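Local coordinates for protein terminal oxygenase component of carbazole 1,9a-dioxygenase (Nocardioides aromaticivorans, PDB 3GCF) that probably catalyses the angular dioxygenation of carbazole as the terminal oxygenase of a Rieske non-haem iron system, using electrons delivered by a ferredoxin, at residues V138-I143 with P157-E162; Q219-N224 with G228-L233; A264-W269 with L274-F279; V268-V273 with T371-R376. All coordinates share one frame; numbering follows the deposited sequence.

In the fold
Following the chain from its N terminus, interaction 1 closes a loop of 13 residues after strand 138-143, bringing the Rieske-domain sheet against the loop that leads to strand 164-173 of the catalytic domain. Interactions 2 and 3 are beta hairpins that lie side by side in the seven-stranded catalytic sheet, meeting through strands 228-231 and 265-269. Interaction 4 starts from the strand that interaction 3 uses, sharing Val268 and Trp269, but spans 97 intervening residues to reach helix 364-376, so those two overlap along the sequence while interactions 1 and 2 precede both. Interaction 1 also meets the second hairpin, where Pro157 packs on Trp269 and accepts a probable hydrogen bond from Lys275.

Interaction 1: V138-I143 with P157-E162; sequences VVFVFI and PGFLDE
Two first torsions aim phenylalanine rings at each other: in Phe140 the ring carbon CG stands anti to the carbonyl carbon and beside the backbone N (chi1 -68°), whereas Phe159 swings CG away from its backbone N (chi1 -173°). The pair joins two parts of the fold. Phe140 belongs to strand 138-143 of the six-stranded antiparallel sheet of the Rieske domain, and Phe159 sits in a type I beta turn, Gly158 to Asp161, in the loop leading to strand 164-173. The rings arrive from opposite directions, with Phe140 CZ 4.0 Å from Phe159 CE1, which approaches the edge of the Phe140 ring close to its plane. Val138, two residues back on the same side of the strand, adds CG2 at the edge of the Phe159 ring, 4.4 Å from its CZ. Its other methyl, CG1, covers one face of Phe140 toward the rim, 3.6 Å above the ring plane, which helps fix how that ring is turned. The turn that carries Phe159 is closed by a backbone bond from Asp161 N to Gly158 O of 3.2 Å. Around the contact, Tyr287 meets Phe159 edge-to-face, Trp35 and Pro37 of strand 34-40 touch Phe140, and Gln136 NE2 hydrogen-bonds the carbonyls of Phe159 and Asp161. The junction is small, apolar and buried; within the turn, Leu160 CD2 lies in the plane of the Phe159 ring, at its edge.

Interaction 2: Q219-N224 with G228-L233; sequences QVYDEN and GVLDRL
Gly228 opens the returning strand of a beta hairpin at the edge of the seven-stranded catalytic sheet, pairing with Tyr221 through two backbone bonds: Tyr221 N to Gly228 O, 2.8 Å and nearly straight, and Gly228 N to Tyr221 O, 3.1 Å. Val229 follows as the non-hydrogen-bonded partner of Val220, its CA making a CH···O contact with Gln219 O. Leu230 restores the hydrogen-bonded pattern, exchanging N-H and C=O with Gln219, and sets its CB at the edge of the Tyr221 ring, in plane, 3.8 Å from CE2; the two side chains lie alongside each other, while Trp269 meets the tyrosine ring as well. Arg232, the centre of an inverse gamma turn, bends its chain at chi3 (144°) and brings the guanidinium back toward the Gln219 side chain. Its NH1 donates to Gln219 OE1 at 2.5 Å, a distance short enough to be doubtful in detail, and comes from above the amide plane rather than on a lone pair. A leucine in its place would probably leave Gln219 OE1 without this donor and the amide freer to turn. Leu230 CD1 lies 4.2 Å above one guanidinium face, toward the rim, and NH2 stands 3.6 Å from Tyr221 OH.

Interaction 3: A264-W269 with L274-F279; sequences AQVSVW and LKVDPF
Ser267 pairs with Lys275, and Gln265 with Asp277, in a beta hairpin of the seven-stranded antiparallel sheet of the catalytic domain, a Bet v 1-like fold. The backbone bonds come first. Each pair exchanges two, Asp277 N to Gln265 O being the straightest at 168°, and a classic beta bulge ends the run: Ala264 N and Gln265 N both donate to Asp277 O, at 2.8 and 2.9 Å, from the same face of its carbonyl plane. A cis peptide follows, and Pro278 CD packs against Ala264 CB.

Apolar contacts occupy the face of Val266, Val268, Leu274 and Val276. Val266 CG2 meets Leu274 CD1 at 3.9 Å, and the Leu274 side chain is about 8 Å from the bound iron(II), so this face lies on the side of the sheet toward the iron site, without touching it.

Polar side chains fill the other face. Ser267 OG, placed between its backbone N and carbonyl carbon (chi1 57°), receives Trp269 NE1 at 2.9 Å, from 18° out of the indole plane. With an alanine here the indole N-H would probably lose its acceptor and be freer to shift. The extended Lys275 chain runs past this hydroxyl, CB 3.6 Å from OG, to hydrogen-bond Pro157 O through NZ. One water links Gln265 NE2, weakly, to Asp277 OD2, while a second bridges Ser267 OG, at 2.7 Å, and Lys275 O.

Interaction 4: V268-V273 with T371-R376; sequences VWLPGV and TLASER
Leu270 inserts its two methyls against helix 364-376, between Ala373 and Arg376, one turn apart on the helix. It does so from the turn of the 265-277 beta hairpin, where Gly272 and Val273 both face Trp269 in a classic beta bulge and a cis peptide precedes Pro271. With CG anti to the carbonyl carbon (chi1 -79°), the leucine points straight at the helix and carries almost the whole contact. The tight part is entirely aliphatic. CD2 rests on Ala373, 3.7 Å from CA and 3.8 Å from CB, and CD1 presses on Arg376 CB at 3.3 Å, the closest approach here. Trp369, a turn earlier on the same helix, also touches Leu270, and on the strand side Lys227 pairs with the Leu270 backbone.

The loose part begins beyond CB of Arg376, a partly exposed residue. Its side chain crosses the leucine at about a right angle, bends at chi2 (-72°) and carries its guanidinium to Asp222 of the neighbouring hairpin, where NH2 forms a salt bridge. Leu372 marks the other limit of the contact, its side chain approaching less closely than its carbonyl, whose O lies 4.2 Å from Leu270 CD1 and accepts the helical bond of Arg376 N at 2.8 Å.

Interaction 1: V138-I143 with P157-E162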
loop_
_atom_site.group_PDB
_atom_site.type_symbol
_atom_site.label_atom_id
_atom_site.label_comp_id
_atom_site.label_asym_id
_atom_site.label_seq_id
_atom_site.Cartn_x
_atom_site.Cartn_y
_atom_site.Cartn_z
ATOM N N VAL A 138 -5.242 34.032 7.286
ATOM C CA VAL A 138 -4.489 32.893 6.780
ATOM C C VAL A 138 -3.055 32.870 7.282
ATOM O O VAL A 138 -2.356 33.881 7.255
ATOM C CB VAL A 138 -4.466 32.867 5.236
ATOM C CG1 VAL A 138 -3.699 31.653 4.750
ATOM C CG2 VAL A 138 -5.889 32.834 4.699
ATOM N N VAL A 139 -2.625 31.700 7.743
ATOM C CA VAL A 139 -1.272 31.522 8.240
ATOM C C VAL A 139 -0.343 31.151 7.095
ATOM O O VAL A 139 -0.457 30.065 6.527
ATOM C CB VAL A 139 -1.205 30.398 9.295
ATOM C CG1 VAL A 139 0.247 30.160 9.706
ATOM C CG2 VAL A 139 -2.058 30.768 10.506
ATOM N N PHE A 140 0.570 32.056 6.754
ATOM C CA PHE A 140 1.528 31.813 5.683
ATOM C C PHE A 140 2.878 31.463 6.290
ATOM O O PHE A 140 3.259 31.998 7.334
ATOM C CB PHE A 140 1.664 33.053 4.795
ATOM C CG PHE A 140 0.431 33.362 3.988
ATOM C CD1 PHE A 140 0.184 32.701 2.790
ATOM C CD2 PHE A 140 -0.500 34.292 4.446
ATOM C CE1 PHE A 140 -0.974 32.959 2.055
ATOM C CE2 PHE A 140 -1.666 34.558 3.718
ATOM C CZ PHE A 140 -1.904 33.889 2.520
ATOM N N VAL A 141 3.590 30.554 5.635
ATOM C CA VAL A 141 4.903 30.118 6.086
ATOM C C VAL A 141 5.872 30.256 4.918
ATOM O O VAL A 141 5.540 29.903 3.784
ATOM C CB VAL A 141 4.875 28.635 6.527
ATOM C CG1 VAL A 141 6.262 28.197 6.961
ATOM C CG2 VAL A 141 3.877 28.443 7.658
ATOM N N PHE A 142 7.069 30.771 5.181
ATOM C CA PHE A 142 8.044 30.928 4.117
ATOM C C PHE A 142 8.907 29.675 4.025
ATOM O O PHE A 142 9.644 29.347 4.956
ATOM C CB PHE A 142 8.924 32.153 4.368
ATOM C CG PHE A 142 9.749 32.552 3.176
ATOM C CD1 PHE A 142 9.176 33.266 2.127
ATOM C CD2 PHE A 142 11.082 32.172 3.078
ATOM C CE1 PHE A 142 9.917 33.595 0.992
ATOM C CE2 PHE A 142 11.836 32.494 1.946
ATOM C CZ PHE A 142 11.248 33.209 0.899
ATOM N N ILE A 143 8.804 28.971 2.903
ATOM C CA ILE A 143 9.568 27.747 2.682
ATOM C C ILE A 143 10.737 28.042 1.744
ATOM O O ILE A 143 10.545 28.604 0.666
ATOM C CB ILE A 143 8.693 26.649 2.025
ATOM C CG1 ILE A 143 7.387 26.467 2.808
ATOM C CG2 ILE A 143 9.464 25.340 1.964
ATOM C CD1 ILE A 143 7.568 25.954 4.218
ATOM N N PRO A 157 -3.067 40.101 -6.959
ATOM C CA PRO A 157 -3.417 41.464 -6.549
ATOM C C PRO A 157 -4.826 41.458 -5.959
ATOM O O PRO A 157 -5.691 40.708 -6.414
ATOM C CB PRO A 157 -3.353 42.251 -7.860
ATOM C CG PRO A 157 -2.323 41.503 -8.660
ATOM C CD PRO A 157 -2.676 40.056 -8.379
ATOM N N GLY A 158 -5.050 42.283 -4.940
ATOM C CA GLY A 158 -6.360 42.358 -4.321
ATOM C C GLY A 158 -6.560 41.487 -3.092
ATOM O O GLY A 158 -7.445 41.758 -2.282
ATOM N N PHE A 159 -5.754 40.440 -2.939
ATOM C CA PHE A 159 -5.900 39.551 -1.789
ATOM C C PHE A 159 -5.737 40.282 -0.455
ATOM O O PHE A 159 -6.492 40.047 0.490
ATOM C CB PHE A 159 -4.889 38.401 -1.875
ATOM C CG PHE A 159 -5.071 37.343 -0.811
ATOM C CD1 PHE A 159 -4.551 37.521 0.475
ATOM C CD2 PHE A 159 -5.775 36.168 -1.094
ATOM C CE1 PHE A 159 -4.728 36.546 1.465
ATOM C CE2 PHE A 159 -5.958 35.189 -0.113
ATOM C CZ PHE A 159 -5.432 35.380 1.174
ATOM N N LEU A 160 -4.758 41.177 -0.384
ATOM C CA LEU A 160 -4.503 41.909 0.846
ATOM C C LEU A 160 -5.333 43.182 1.039
ATOM O O LEU A 160 -5.027 43.979 1.927
ATOM C CB LEU A 160 -3.013 42.253 0.938
ATOM C CG LEU A 160 -2.069 41.043 0.937
ATOM C CD1 LEU A 160 -0.625 41.515 0.759
ATOM C CD2 LEU A 160 -2.239 40.246 2.233
ATOM N N ASP A 161 -6.379 43.377 0.231
ATOM C CA ASP A 161 -7.212 44.578 0.368
ATOM C C ASP A 161 -7.715 44.732 1.798
ATOM O O ASP A 161 -8.347 43.827 2.350
ATOM C CB ASP A 161 -8.399 44.540 -0.598
ATOM C CG ASP A 161 -7.995 44.829 -2.032
ATOM O OD1 ASP A 161 -6.798 45.095 -2.270
ATOM O OD2 ASP A 161 -8.871 44.794 -2.924
ATOM N N GLU A 162 -7.442 45.890 2.387
ATOM C CA GLU A 162 -7.822 46.172 3.764
ATOM C C GLU A 162 -9.323 46.329 3.994
ATOM O O GLU A 162 -9.803 46.135 5.111
ATOM C CB GLU A 162 -7.104 47.439 4.258
ATOM C CG GLU A 162 -5.702 47.633 3.680
ATOM C CD GLU A 162 -5.689 48.517 2.425
ATOM O OE1 GLU A 162 -5.747 49.762 2.578
ATOM O OE2 GLU A 162 -5.630 47.975 1.294
#

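Interaction 2: Q219-N224 with G228-L233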
loop_
_atom_site.group_PDB
_atom_site.type_symbol
_atom_site.label_atom_id
_atom_site.label_comp_id
_atom_site.label_asym_id
_atom_site.label_seq_id
_atom_site.Cartn_x
_atom_site.Cartn_y
_atom_site.Cartn_z
ATOM N N GLN A 219 -3.187 37.828 -20.718
ATOM C CA GLN A 219 -2.132 38.798 -20.478
ATOM C C GLN A 219 -1.156 38.297 -19.421
ATOM O O GLN A 219 -1.556 37.848 -18.349
ATOM C CB GLN A 219 -2.716 40.142 -20.040
ATOM C CG GLN A 219 -1.696 41.274 -20.142
ATOM C CD GLN A 219 -2.284 42.631 -19.835
ATOM O OE1 GLN A 219 -3.344 42.989 -20.347
ATOM N NE2 GLN A 219 -1.590 43.401 -19.006
ATOM N N VAL A 220 0.130 38.375 -19.737
ATOM C CA VAL A 220 1.169 37.940 -18.819
ATOM C C VAL A 220 1.728 39.135 -18.052
ATOM O O VAL A 220 2.137 40.128 -18.646
ATOM C CB VAL A 220 2.316 37.246 -19.581
ATOM C CG1 VAL A 220 3.382 36.773 -18.607
ATOM C CG2 VAL A 220 1.770 36.071 -20.374
ATOM N N TYR A 221 1.714 39.041 -16.728
ATOM C CA TYR A 221 2.240 40.095 -15.871
ATOM C C TYR A 221 3.581 39.601 -15.370
ATOM O O TYR A 221 3.646 38.749 -14.485
ATOM C CB TYR A 221 1.296 40.348 -14.697
ATOM C CG TYR A 221 0.038 41.082 -15.095
ATOM C CD1 TYR A 221 0.061 42.453 -15.340
ATOM C CD2 TYR A 221 -1.162 40.399 -15.287
ATOM C CE1 TYR A 221 -1.078 43.130 -15.769
ATOM C CE2 TYR A 221 -2.310 41.067 -15.719
ATOM C CZ TYR A 221 -2.257 42.432 -15.959
ATOM O OH TYR A 221 -3.376 43.104 -16.389
ATOM N N ASP A 222 4.652 40.129 -15.949
ATOM C CA ASP A 222 5.993 39.710 -15.577
ATOM C C ASP A 222 6.914 40.900 -15.318
ATOM O O ASP A 222 8.095 40.876 -15.655
ATOM C CB ASP A 222 6.551 38.816 -16.687
ATOM C CG ASP A 222 7.919 38.261 -16.364
ATOM O OD1 ASP A 222 8.235 38.104 -15.166
ATOM O OD2 ASP A 222 8.670 37.969 -17.318
ATOM N N GLU A 223 6.358 41.942 -14.715
ATOM C CA GLU A 223 7.115 43.143 -14.389
ATOM C C GLU A 223 7.074 43.304 -12.875
ATOM O O GLU A 223 6.082 43.778 -12.325
ATOM C CB GLU A 223 6.480 44.363 -15.059
ATOM C CG GLU A 223 7.311 45.630 -14.959
ATOM C CD GLU A 223 6.624 46.834 -15.581
ATOM O OE1 GLU A 223 5.592 47.287 -15.031
ATOM O OE2 GLU A 223 7.116 47.323 -16.624
ATOM N N ASN A 224 8.152 42.915 -12.201
ATOM C CA ASN A 224 8.198 42.992 -10.741
ATOM C C ASN A 224 7.271 41.896 -10.219
ATOM O O ASN A 224 7.009 40.918 -10.924
ATOM C CB ASN A 224 7.718 44.365 -10.247
ATOM C CG ASN A 224 8.705 45.481 -10.555
ATOM O OD1 ASN A 224 8.332 46.654 -10.597
ATOM N ND2 ASN A 224 9.972 45.123 -10.758
ATOM N N GLY A 228 1.995 36.709 -12.918
ATOM C CA GLY A 228 0.966 35.748 -13.249
ATOM C C GLY A 228 0.372 35.929 -14.631
ATOM O O GLY A 228 0.824 36.758 -15.417
ATOM N N VAL A 229 -0.657 35.139 -14.918
ATOM C CA VAL A 229 -1.341 35.191 -16.196
ATOM C C VAL A 229 -2.819 35.486 -15.945
ATOM O O VAL A 229 -3.434 34.899 -15.058
ATOM C CB VAL A 229 -1.197 33.854 -16.944
ATOM C CG1 VAL A 229 -1.720 33.997 -18.361
ATOM C CG2 VAL A 229 0.260 33.414 -16.943
ATOM N N LEU A 230 -3.381 36.403 -16.725
ATOM C CA LEU A 230 -4.778 36.776 -16.566
ATOM C C LEU A 230 -5.609 36.500 -17.813
ATOM O O LEU A 230 -5.223 36.874 -18.925
ATOM C CB LEU A 230 -4.868 38.260 -16.204
ATOM C CG LEU A 230 -6.208 38.966 -15.943
ATOM C CD1 LEU A 230 -6.973 39.138 -17.228
ATOM C CD2 LEU A 230 -7.010 38.190 -14.938
ATOM N N ASP A 231 -6.749 35.838 -17.617
ATOM C CA ASP A 231 -7.675 35.535 -18.708
ATOM C C ASP A 231 -8.820 36.550 -18.626
ATOM O O ASP A 231 -9.531 36.610 -17.623
ATOM C CB ASP A 231 -8.268 34.123 -18.570
ATOM C CG ASP A 231 -7.257 33.019 -18.817
ATOM O OD1 ASP A 231 -6.117 33.308 -19.244
ATOM O OD2 ASP A 231 -7.618 31.843 -18.585
ATOM N N ARG A 232 -8.996 37.352 -19.669
ATOM C CA ARG A 232 -10.069 38.346 -19.684
ATOM C C ARG A 232 -11.336 37.704 -20.245
ATOM O O ARG A 232 -11.776 38.021 -21.352
ATOM C CB ARG A 232 -9.655 39.548 -20.537
ATOM C CG ARG A 232 -8.484 40.326 -19.963
ATOM C CD ARG A 232 -8.393 41.715 -20.579
ATOM N NE ARG A 232 -7.940 42.697 -19.596
ATOM C CZ ARG A 232 -6.667 42.936 -19.312
ATOM N NH1 ARG A 232 -5.714 42.268 -19.949
ATOM N NH2 ARG A 232 -6.348 43.826 -18.377
ATOM N N LEU A 233 -11.924 36.805 -19.464
ATOM C CA LEU A 233 -13.110 36.066 -19.880
ATOM C C LEU A 233 -14.302 36.892 -20.371
ATOM O O LEU A 233 -14.907 36.556 -21.388
ATOM C CB LEU A 233 -13.567 35.139 -18.746
ATOM C CG LEU A 233 -12.544 34.117 -18.219
ATOM C CD1 LEU A 233 -13.194 33.273 -17.134
ATOM C CD2 LEU A 233 -12.042 33.228 -19.349
#

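Interaction 3: A264-W269 with L274-F279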
loop_
_atom_site.group_PDB
_atom_site.type_symbol
_atom_site.label_atom_id
_atom_site.label_comp_id
_atom_site.label_asym_id
_atom_site.label_seq_id
_atom_site.Cartn_x
_atom_site.Cartn_y
_atom_site.Cartn_z
ATOM N N ALA A 264 -15.714 36.900 -14.489
ATOM C CA ALA A 264 -15.475 37.891 -15.529
ATOM C C ALA A 264 -13.996 37.779 -15.885
ATOM O O ALA A 264 -13.585 38.060 -17.015
ATOM C CB ALA A 264 -15.779 39.288 -15.004
ATOM N N GLN A 265 -13.204 37.361 -14.902
ATOM C CA GLN A 265 -11.764 37.190 -15.072
ATOM C C GLN A 265 -11.251 36.076 -14.173
ATOM O O GLN A 265 -11.753 35.883 -13.065
ATOM C CB GLN A 265 -11.009 38.476 -14.701
ATOM C CG GLN A 265 -11.212 39.647 -15.650
ATOM C CD GLN A 265 -10.397 40.871 -15.252
ATOM O OE1 GLN A 265 -10.184 41.774 -16.059
ATOM N NE2 GLN A 265 -9.946 40.909 -14.006
ATOM N N VAL A 266 -10.255 35.342 -14.660
ATOM C CA VAL A 266 -9.634 34.289 -13.869
ATOM C C VAL A 266 -8.140 34.429 -14.097
ATOM O O VAL A 266 -7.694 34.665 -15.222
ATOM C CB VAL A 266 -10.112 32.870 -14.279
ATOM C CG1 VAL A 266 -9.782 32.588 -15.731
ATOM C CG2 VAL A 266 -9.461 31.839 -13.372
ATOM N N SER A 267 -7.365 34.306 -13.028
ATOM C CA SER A 267 -5.926 34.454 -13.142
ATOM C C SER A 267 -5.167 33.596 -12.148
ATOM O O SER A 267 -5.690 33.220 -11.098
ATOM C CB SER A 267 -5.543 35.927 -12.942
ATOM O OG SER A 267 -6.007 36.408 -11.691
ATOM N N VAL A 268 -3.923 33.292 -12.489
ATOM C CA VAL A 268 -3.074 32.501 -11.617
ATOM C C VAL A 268 -1.768 33.266 -11.430
ATOM O O VAL A 268 -1.241 33.850 -12.379
ATOM C CB VAL A 268 -2.805 31.094 -12.214
ATOM C CG1 VAL A 268 -2.068 31.217 -13.538
ATOM C CG2 VAL A 268 -2.013 30.254 -11.224
ATOM N N TRP A 269 -1.257 33.268 -10.203
ATOM C CA TRP A 269 -0.029 33.982 -9.884
ATOM C C TRP A 269 0.964 33.090 -9.148
ATOM O O TRP A 269 0.570 32.192 -8.396
ATOM C CB TRP A 269 -0.361 35.207 -9.026
ATOM C CG TRP A 269 -1.459 36.042 -9.622
ATOM C CD1 TRP A 269 -2.789 35.746 -9.647
ATOM C CD2 TRP A 269 -1.305 37.255 -10.366
ATOM N NE1 TRP A 269 -3.476 36.693 -10.366
ATOM C CE2 TRP A 269 -2.588 37.631 -10.821
ATOM C CE3 TRP A 269 -0.204 38.060 -10.699
ATOM C CZ2 TRP A 269 -2.803 38.780 -11.593
ATOM C CZ3 TRP A 269 -0.416 39.199 -11.466
ATOM C CH2 TRP A 269 -1.708 39.548 -11.905
ATOM N N LEU A 274 -4.735 30.909 -7.580
ATOM C CA LEU A 274 -5.817 31.293 -8.477
ATOM C C LEU A 274 -6.673 32.422 -7.917
ATOM O O LEU A 274 -6.789 32.597 -6.697
ATOM C CB LEU A 274 -6.726 30.090 -8.746
ATOM C CG LEU A 274 -7.671 30.156 -9.954
ATOM C CD1 LEU A 274 -6.870 29.855 -11.207
ATOM C CD2 LEU A 274 -8.800 29.130 -9.811
ATOM N N LYS A 275 -7.270 33.183 -8.826
ATOM C CA LYS A 275 -8.165 34.271 -8.469
ATOM C C LYS A 275 -9.311 34.258 -9.485
ATOM O O LYS A 275 -9.093 34.456 -10.678
ATOM C CB LYS A 275 -7.439 35.621 -8.516
ATOM C CG LYS A 275 -8.321 36.794 -8.101
ATOM C CD LYS A 275 -7.629 38.144 -8.269
ATOM C CE LYS A 275 -8.545 39.273 -7.801
ATOM N NZ LYS A 275 -7.911 40.616 -7.937
ATOM N N VAL A 276 -10.522 33.997 -9.002
ATOM C CA VAL A 276 -11.712 33.958 -9.850
ATOM C C VAL A 276 -12.526 35.169 -9.442
ATOM O O VAL A 276 -13.006 35.266 -8.304
ATOM C CB VAL A 276 -12.513 32.668 -9.618
ATOM C CG1 VAL A 276 -13.588 32.515 -10.689
ATOM C CG2 VAL A 276 -11.561 31.472 -9.640
ATOM N N ASP A 277 -12.693 36.081 -10.396
ATOM C CA ASP A 277 -13.349 37.360 -10.158
ATOM C C ASP A 277 -14.544 37.676 -11.069
ATOM O O ASP A 277 -14.375 37.930 -12.261
ATOM C CB ASP A 277 -12.263 38.425 -10.332
ATOM C CG ASP A 277 -12.650 39.768 -9.795
ATOM O OD1 ASP A 277 -13.800 39.939 -9.343
ATOM O OD2 ASP A 277 -11.774 40.658 -9.835
ATOM N N PRO A 278 -15.769 37.653 -10.526
ATOM C CA PRO A 278 -16.132 37.325 -9.142
ATOM C C PRO A 278 -16.617 35.874 -9.091
ATOM O O PRO A 278 -16.986 35.304 -10.120
ATOM C CB PRO A 278 -17.249 38.315 -8.845
ATOM C CG PRO A 278 -17.994 38.348 -10.154
ATOM C CD PRO A 278 -16.880 38.353 -11.207
ATOM N N PHE A 279 -16.622 35.279 -7.905
ATOM C CA PHE A 279 -17.058 33.895 -7.762
ATOM C C PHE A 279 -16.997 33.539 -6.284
ATOM O O PHE A 279 -16.138 34.042 -5.568
ATOM C CB PHE A 279 -16.125 32.971 -8.547
ATOM C CG PHE A 279 -16.719 31.630 -8.856
ATOM C CD1 PHE A 279 -17.568 31.469 -9.947
ATOM C CD2 PHE A 279 -16.466 30.535 -8.029
ATOM C CE1 PHE A 279 -18.166 30.229 -10.211
ATOM C CE2 PHE A 279 -17.058 29.295 -8.281
ATOM C CZ PHE A 279 -17.909 29.140 -9.372
HETATM O O HOH W 1 -9.325 39.792 -11.643
HETATM O O HOH W 2 -8.585 37.212 -11.883
#

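Interaction 4: V268-V273 with T371-R376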
loop_
_atom_site.group_PDB
_atom_site.type_symbol
_atom_site.label_atom_id
_atom_site.label_comp_id
_atom_site.label_asym_id
_atom_site.label_seq_id
_atom_site.Cartn_x
_atom_site.Cartn_y
_atom_site.Cartn_z
ATOM N N VAL A 268 -3.923 33.292 -12.489
ATOM C CA VAL A 268 -3.074 32.501 -11.617
ATOM C C VAL A 268 -1.768 33.266 -11.430
ATOM O O VAL A 268 -1.241 33.850 -12.379
ATOM C CB VAL A 268 -2.805 31.094 -12.214
ATOM C CG1 VAL A 268 -2.068 31.217 -13.538
ATOM C CG2 VAL A 268 -2.013 30.254 -11.224
ATOM N N TRP A 269 -1.257 33.268 -10.203
ATOM C CA TRP A 269 -0.029 33.982 -9.884
ATOM C C TRP A 269 0.964 33.090 -9.148
ATOM O O TRP A 269 0.570 32.192 -8.396
ATOM C CB TRP A 269 -0.361 35.207 -9.026
ATOM C CG TRP A 269 -1.459 36.042 -9.622
ATOM C CD1 TRP A 269 -2.789 35.746 -9.647
ATOM C CD2 TRP A 269 -1.305 37.255 -10.366
ATOM N NE1 TRP A 269 -3.476 36.693 -10.366
ATOM C CE2 TRP A 269 -2.588 37.631 -10.821
ATOM C CE3 TRP A 269 -0.204 38.060 -10.699
ATOM C CZ2 TRP A 269 -2.803 38.780 -11.593
ATOM C CZ3 TRP A 269 -0.416 39.199 -11.466
ATOM C CH2 TRP A 269 -1.708 39.548 -11.905
ATOM N N LEU A 270 2.253 33.328 -9.371
ATOM C CA LEU A 270 3.285 32.545 -8.702
ATOM C C LEU A 270 3.111 32.750 -7.197
ATOM O O LEU A 270 2.724 33.831 -6.757
ATOM C CB LEU A 270 4.678 33.002 -9.146
ATOM C CG LEU A 270 5.159 32.482 -10.505
ATOM C CD1 LEU A 270 6.428 33.210 -10.933
ATOM C CD2 LEU A 270 5.425 30.980 -10.403
ATOM N N PRO A 271 3.407 31.721 -6.387
ATOM C CA PRO A 271 3.901 30.397 -6.772
ATOM C C PRO A 271 2.839 29.430 -7.296
ATOM O O PRO A 271 3.139 28.263 -7.557
ATOM C CB PRO A 271 4.549 29.897 -5.487
ATOM C CG PRO A 271 3.618 30.433 -4.444
ATOM C CD PRO A 271 3.373 31.858 -4.918
ATOM N N GLY A 272 1.608 29.915 -7.449
ATOM C CA GLY A 272 0.526 29.077 -7.946
ATOM C C GLY A 272 -0.759 29.342 -7.184
ATOM O O GLY A 272 -1.260 28.472 -6.467
ATOM N N VAL A 273 -1.294 30.550 -7.345
ATOM C CA VAL A 273 -2.503 30.970 -6.644
ATOM C C VAL A 273 -3.541 31.490 -7.632
ATOM O O VAL A 273 -3.266 32.398 -8.420
ATOM C CB VAL A 273 -2.164 32.080 -5.615
ATOM C CG1 VAL A 273 -3.383 32.405 -4.747
ATOM C CG2 VAL A 273 -0.989 31.631 -4.750
ATOM N N THR A 371 5.251 28.402 -18.603
ATOM C CA THR A 371 6.416 29.129 -19.088
ATOM C C THR A 371 6.870 30.174 -18.080
ATOM O O THR A 371 8.048 30.249 -17.737
ATOM C CB THR A 371 6.094 29.824 -20.416
ATOM O OG1 THR A 371 5.720 28.838 -21.379
ATOM C CG2 THR A 371 7.301 30.601 -20.931
ATOM N N LEU A 372 5.926 30.976 -17.607
ATOM C CA LEU A 372 6.236 32.013 -16.635
ATOM C C LEU A 372 6.761 31.411 -15.330
ATOM O O LEU A 372 7.683 31.948 -14.721
ATOM C CB LEU A 372 4.989 32.847 -16.349
ATOM C CG LEU A 372 5.159 33.956 -15.309
ATOM C CD1 LEU A 372 6.031 35.071 -15.882
ATOM C CD2 LEU A 372 3.792 34.492 -14.914
ATOM N N ALA A 373 6.174 30.296 -14.911
ATOM C CA ALA A 373 6.580 29.633 -13.675
ATOM C C ALA A 373 7.973 29.020 -13.812
ATOM O O ALA A 373 8.786 29.093 -12.894
ATOM C CB ALA A 373 5.566 28.559 -13.302
ATOM N N SER A 374 8.239 28.414 -14.960
ATOM C CA SER A 374 9.534 27.806 -15.209
ATOM C C SER A 374 10.621 28.878 -15.194
ATOM O O SER A 374 11.723 28.645 -14.699
ATOM C CB SER A 374 9.521 27.093 -16.562
ATOM O OG SER A 374 10.777 26.513 -16.858
ATOM N N GLU A 375 10.301 30.058 -15.718
ATOM C CA GLU A 375 11.261 31.159 -15.770
ATOM C C GLU A 375 11.347 31.999 -14.499
ATOM O O GLU A 375 12.397 32.563 -14.206
ATOM C CB GLU A 375 10.928 32.112 -16.925
ATOM C CG GLU A 375 10.694 31.452 -18.267
ATOM C CD GLU A 375 10.248 32.447 -19.331
ATOM O OE1 GLU A 375 9.426 33.341 -19.009
ATOM O OE2 GLU A 375 10.706 32.329 -20.490
ATOM N N ARG A 376 10.260 32.086 -13.738
ATOM C CA ARG A 376 10.270 32.928 -12.548
ATOM C C ARG A 376 10.162 32.258 -11.182
ATOM O O ARG A 376 10.321 32.930 -10.162
ATOM C CB ARG A 376 9.175 33.986 -12.671
ATOM C CG ARG A 376 9.226 34.781 -13.962
ATOM C CD ARG A 376 10.390 35.755 -13.987
ATOM N NE ARG A 376 10.487 36.416 -15.284
ATOM C CZ ARG A 376 11.276 37.455 -15.544
ATOM N NH1 ARG A 376 12.046 37.968 -14.591
ATOM N NH2 ARG A 376 11.300 37.980 -16.764
#